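Local atomic coordinates of C alpha-dehydrogenase (Sphingobium sp. SYK-6, PDB entry 4YAC), a protein that binds NADH as a short-chain dehydrogenase of the lignin beta-aryl ether cleavage pathway, where it probably oxidises the alpha-carbon alcohol of its substrate. Residues Trp110-Asp113 with Val114-Gly118; Gly155-Cys158 with Thr159-Ala163. All blocks are in the same frame, centred on the assembly; numbering follows the deposited sequence.

Contact 1. Residues Trp110-Asp113 with Val114-Gly118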
loop_
_atom_site.group_PDB
_atom_site.type_symbol
_atom_site.label_atom_id
_atom_site.label_comp_id
_atom_site.label_asym_id
_atom_site.label_seq_id
_atom_site.Cartn_x
_atom_site.Cartn_y
_atom_site.Cartn_z
ATOM N N TRP A 110 -8.485 10.559 -9.227
ATOM C CA TRP A 110 -9.836 10.057 -8.978
ATOM C C TRP A 110 -9.807 8.784 -8.132
ATOM O O TRP A 110 -10.465 8.707 -7.098
ATOM C CB TRP A 110 -10.561 9.806 -10.302
ATOM C CG TRP A 110 -11.851 9.068 -10.163
ATOM C CD1 TRP A 110 -12.858 9.323 -9.271
ATOM C CD2 TRP A 110 -12.286 7.959 -10.951
ATOM N NE1 TRP A 110 -13.888 8.435 -9.455
ATOM C CE2 TRP A 110 -13.561 7.587 -10.484
ATOM C CE3 TRP A 110 -11.722 7.239 -12.009
ATOM C CZ2 TRP A 110 -14.277 6.533 -11.033
ATOM C CZ3 TRP A 110 -12.436 6.191 -12.551
ATOM C CH2 TRP A 110 -13.701 5.851 -12.066
ATOM N N GLN A 111 -9.029 7.793 -8.554
ATOM C CA GLN A 111 -8.999 6.515 -7.848
ATOM C C GLN A 111 -8.307 6.640 -6.492
ATOM O O GLN A 111 -8.739 6.026 -5.515
ATOM C CB GLN A 111 -8.319 5.448 -8.707
ATOM C CG GLN A 111 -9.117 5.101 -9.957
ATOM C CD GLN A 111 -8.504 3.974 -10.760
ATOM O OE1 GLN A 111 -8.490 2.822 -10.326
ATOM N NE2 GLN A 111 -7.994 4.301 -11.941
ATOM N N MET A 112 -7.249 7.444 -6.421
ATOM C CA MET A 112 -6.578 7.706 -5.151
ATOM C C MET A 112 -7.533 8.379 -4.166
ATOM O O MET A 112 -7.592 8.011 -2.992
ATOM C CB MET A 112 -5.345 8.588 -5.356
ATOM C CG MET A 112 -4.144 7.845 -5.906
ATOM S SD MET A 112 -3.334 6.805 -4.667
ATOM C CE MET A 112 -2.801 5.461 -5.700
ATOM N N ASP A 113 -8.296 9.356 -4.644
ATOM C CA ASP A 113 -9.150 10.137 -3.752
ATOM C C ASP A 113 -10.261 9.267 -3.153
ATOM O O ASP A 113 -10.498 9.304 -1.948
ATOM C CB ASP A 113 -9.746 11.344 -4.495
ATOM C CG ASP A 113 -10.055 12.519 -3.574
ATOM O OD1 ASP A 113 -9.626 12.510 -2.400
ATOM O OD2 ASP A 113 -10.714 13.470 -4.042
ATOM N N VAL A 114 -10.939 8.477 -3.978
ATOM C CA VAL A 114 -12.029 7.642 -3.461
ATOM C C VAL A 114 -11.502 6.448 -2.677
ATOM O O VAL A 114 -11.955 6.185 -1.565
ATOM C CB VAL A 114 -12.940 7.115 -4.590
ATOM C CG1 VAL A 114 -14.061 6.242 -4.017
ATOM C CG2 VAL A 114 -13.528 8.265 -5.378
ATOM N N ASN A 115 -10.549 5.724 -3.251
ATOM C CA ASN A 115 -10.127 4.454 -2.672
ATOM C C ASN A 115 -9.231 4.606 -1.449
ATOM O O ASN A 115 -9.240 3.743 -0.570
ATOM C CB ASN A 115 -9.409 3.606 -3.722
ATOM C CG ASN A 115 -10.332 3.146 -4.834
ATOM O OD1 ASN A 115 -11.520 3.488 -4.863
ATOM N ND2 ASN A 115 -9.787 2.365 -5.762
ATOM N N VAL A 116 -8.451 5.685 -1.390
ATOM C CA VAL A 116 -7.543 5.880 -0.268
ATOM C C VAL A 116 -8.035 7.014 0.625
ATOM O O VAL A 116 -8.308 6.792 1.803
ATOM C CB VAL A 116 -6.105 6.166 -0.727
ATOM C CG1 VAL A 116 -5.163 6.161 0.477
ATOM C CG2 VAL A 116 -5.655 5.121 -1.735
ATOM N N ASN A 117 -8.154 8.225 0.090
ATOM C CA ASN A 117 -8.605 9.343 0.913
ATOM C C ASN A 117 -10.015 9.130 1.454
ATOM O O ASN A 117 -10.307 9.553 2.563
ATOM C CB ASN A 117 -8.549 10.665 0.144
ATOM C CG ASN A 117 -7.155 11.263 0.104
ATOM O OD1 ASN A 117 -6.358 11.082 1.027
ATOM N ND2 ASN A 117 -6.859 11.990 -0.965
ATOM N N GLY A 118 -10.885 8.475 0.690
ATOM C CA GLY A 118 -12.238 8.216 1.168
ATOM C C GLY A 118 -12.236 7.354 2.419
ATOM O O GLY A 118 -13.045 7.560 3.336
#

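Contact 2. Residues Gly155-Cys158 with Thr159-Ala163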
loop_
_atom_site.group_PDB
_atom_site.type_symbol
_atom_site.label_atom_id
_atom_site.label_comp_id
_atom_site.label_asym_id
_atom_site.label_seq_id
_atom_site.Cartn_x
_atom_site.Cartn_y
_atom_site.Cartn_z
ATOM N N GLY A 155 -2.516 -1.142 -12.340
ATOM C CA GLY A 155 -1.502 -0.398 -11.610
ATOM C C GLY A 155 -2.022 0.608 -10.597
ATOM O O GLY A 155 -1.599 0.606 -9.440
ATOM N N ILE A 156 -2.926 1.481 -11.026
ATOM C CA ILE A 156 -3.494 2.479 -10.126
ATOM C C ILE A 156 -4.310 1.792 -9.040
ATOM O O ILE A 156 -4.095 2.030 -7.855
ATOM C CB ILE A 156 -4.380 3.494 -10.878
ATOM C CG1 ILE A 156 -3.536 4.284 -11.883
ATOM C CG2 ILE A 156 -5.043 4.450 -9.894
ATOM C CD1 ILE A 156 -4.325 5.267 -12.723
ATOM N N TYR A 157 -5.238 0.934 -9.455
ATOM C CA TYR A 157 -6.102 0.211 -8.526
ATOM C C TYR A 157 -5.295 -0.527 -7.456
ATOM O O TYR A 157 -5.594 -0.433 -6.266
ATOM C CB TYR A 157 -6.982 -0.774 -9.306
ATOM C CG TYR A 157 -7.986 -1.529 -8.469
ATOM C CD1 TYR A 157 -9.125 -0.904 -7.983
ATOM C CD2 TYR A 157 -7.807 -2.874 -8.188
ATOM C CE1 TYR A 157 -10.051 -1.596 -7.225
ATOM C CE2 TYR A 157 -8.727 -3.575 -7.433
ATOM C CZ TYR A 157 -9.846 -2.933 -6.955
ATOM O OH TYR A 157 -10.764 -3.631 -6.202
ATOM N N CYS A 158 -4.265 -1.245 -7.889
ATOM C CA CYS A 158 -3.405 -2.009 -6.994
ATOM C C CYS A 158 -2.716 -1.099 -5.985
ATOM O O CYS A 158 -2.651 -1.416 -4.795
ATOM C CB CYS A 158 -2.371 -2.787 -7.814
ATOM S SG CYS A 158 -1.103 -3.652 -6.863
ATOM N N THR A 159 -2.216 0.038 -6.460
ATOM C CA THR A 159 -1.565 0.999 -5.583
ATOM C C THR A 159 -2.524 1.427 -4.467
ATOM O O THR A 159 -2.136 1.458 -3.302
ATOM C CB THR A 159 -1.073 2.236 -6.354
ATOM O OG1 THR A 159 -0.136 1.824 -7.356
ATOM C CG2 THR A 159 -0.376 3.208 -5.418
ATOM N N THR A 160 -3.775 1.725 -4.817
ATOM C CA THR A 160 -4.740 2.187 -3.812
ATOM C C THR A 160 -5.095 1.100 -2.806
ATOM O O THR A 160 -5.339 1.392 -1.640
ATOM C CB THR A 160 -6.068 2.709 -4.437
ATOM O OG1 THR A 160 -6.821 1.634 -5.017
ATOM C CG2 THR A 160 -5.804 3.791 -5.476
ATOM N N LYS A 161 -5.123 -0.153 -3.242
ATOM C CA LYS A 161 -5.552 -1.225 -2.356
ATOM C C LYS A 161 -4.413 -1.656 -1.435
ATOM O O LYS A 161 -4.644 -2.015 -0.280
ATOM C CB LYS A 161 -6.097 -2.401 -3.176
ATOM C CG LYS A 161 -7.382 -2.055 -3.940
ATOM C CD LYS A 161 -8.516 -1.633 -3.006
ATOM C CE LYS A 161 -9.777 -1.239 -3.760
ATOM N NZ LYS A 161 -10.852 -0.802 -2.819
ATOM N N TYR A 162 -3.179 -1.591 -1.922
ATOM C CA TYR A 162 -2.034 -1.774 -1.044
ATOM C C TYR A 162 -2.064 -0.709 0.049
ATOM O O TYR A 162 -1.836 -1.000 1.224
ATOM C CB TYR A 162 -0.722 -1.694 -1.830
ATOM C CG TYR A 162 -0.162 -3.038 -2.229
ATOM C CD1 TYR A 162 -0.699 -3.745 -3.296
ATOM C CD2 TYR A 162 0.917 -3.595 -1.554
ATOM C CE1 TYR A 162 -0.189 -4.968 -3.669
ATOM C CE2 TYR A 162 1.433 -4.817 -1.921
ATOM C CZ TYR A 162 0.876 -5.499 -2.978
ATOM O OH TYR A 162 1.393 -6.717 -3.343
ATOM N N ALA A 163 -2.375 0.522 -0.342
ATOM C CA ALA A 163 -2.402 1.635 0.599
ATOM C C ALA A 163 -3.341 1.363 1.767
ATOM O O ALA A 163 -2.931 1.465 2.920
ATOM C CB ALA A 163 -2.808 2.918 -0.107
#

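Contact 1. Residues Trp110-Asp113 with Val114-Gly118
D113 and N117, one helical turn apart, join side chain to side chain: N117 ND2 donates to D113 OD1 at 3.2 Å. The amide has its partner close to its own plane, but the carboxylate is met on its anti side, 32° out of plane, and the two flat groups stand nearly perpendicular. The D113 carboxylate gets there with CG anti to the backbone N (chi1 -152°), which carries it beside its own carbonyl carbon. The backbone bonds begin as a regular alpha-helix, V114 N to W110 O at 3.2 Å and N115 N to Q111 O at 2.9 Å. The pattern then widens into a pi-type turn at 114-117. M112 O takes two donors, V116 N at 3.0 Å from above the carbonyl plane and N117 N at 3.1 Å within it, while G118 N reaches D113 O only in a weak, bent bond. In each of two apolar pairs, on separate faces of the helix, the side chains lie side by side. W110 CD1 lies 4.1 Å from V114 CG2, the methyl meeting the indole obliquely, and M112 SD lies 4.1 Å from V116 CG2. N115 packs its CB against Q111 O at 3.1 Å and spends its amide on other parts of the chain: OD1 accepts from V94 N, and ND2 donates to T160 OG1. Both polar ends of this buried side chain are thus satisfied, and the amide is held against turning. Within the Rossmann-type fold, helix 105-133 leans on helix 155-174 through Q111, M112 and V116, with I156, T159 and T160 opposite them. W110 and V114 instead touch the loop at V94, which follows strand 87-90, and V114 also touches the bound NADH.

Contact 2. Residues Gly155-Cys158 with Thr159-Ala163
K161 lies obliquely across Y157, the residue one turn earlier, and the pair has the spacing of the YxxxK motif of short-chain dehydrogenases. K161 CB sits 3.7 Å from Y157 O. CG passes over one face of the tyrosine ring, 4.1 Å from the centroid, as a CH-pi contact. A bend at chi2 (-60°) keeps the chain over that face, and CE comes to 3.5 Å from Y157 CE1, above the rim and close also to the hydroxyl; beyond it the amino group ends the extended tail. Y157 O is gripped by K161 N in its carbonyl plane and by T160 OG1 at 2.7 Å. T160 OG1 also accepts from N115 ND2, and a valine in its place would probably leave N115 ND2 without its acceptor and Y157 O with one donor fewer. G155 O likewise takes two donors, T159 N and T159 OG1, from opposite faces of its plane. C158 SG meets Y162 CE1 at 3.6 Å in an oblique sulfur-aromatic contact. Helix 155-174, the crossover between strands 137-142 and 180-185, touches helix 105-133 through I156, T159 and T160, while C158, T159, Y162 and A163 pack on the second subunit.

Overall arrangement
The two contacts lie on neighbouring helices of one Rossmann-type domain, their centres about 10 Å apart and on the same side of the chain's centre. Contact 1, on helix 105-133, comes first along the chain; strand 137-142 of the parallel sheet separates it from contact 2 on helix 155-174. They meet directly: M112 CE packs 3.3 Å from T159 CG2, and Q111 NE2 packs 3.6 Å from I156 CG2. Contact 1 touches the bound NADH, whereas contact 2 reaches the other subunit. The helix pair thus links cofactor pocket and dimer interface, with the Y157 side chain about 7 Å from the bound dinucleotide.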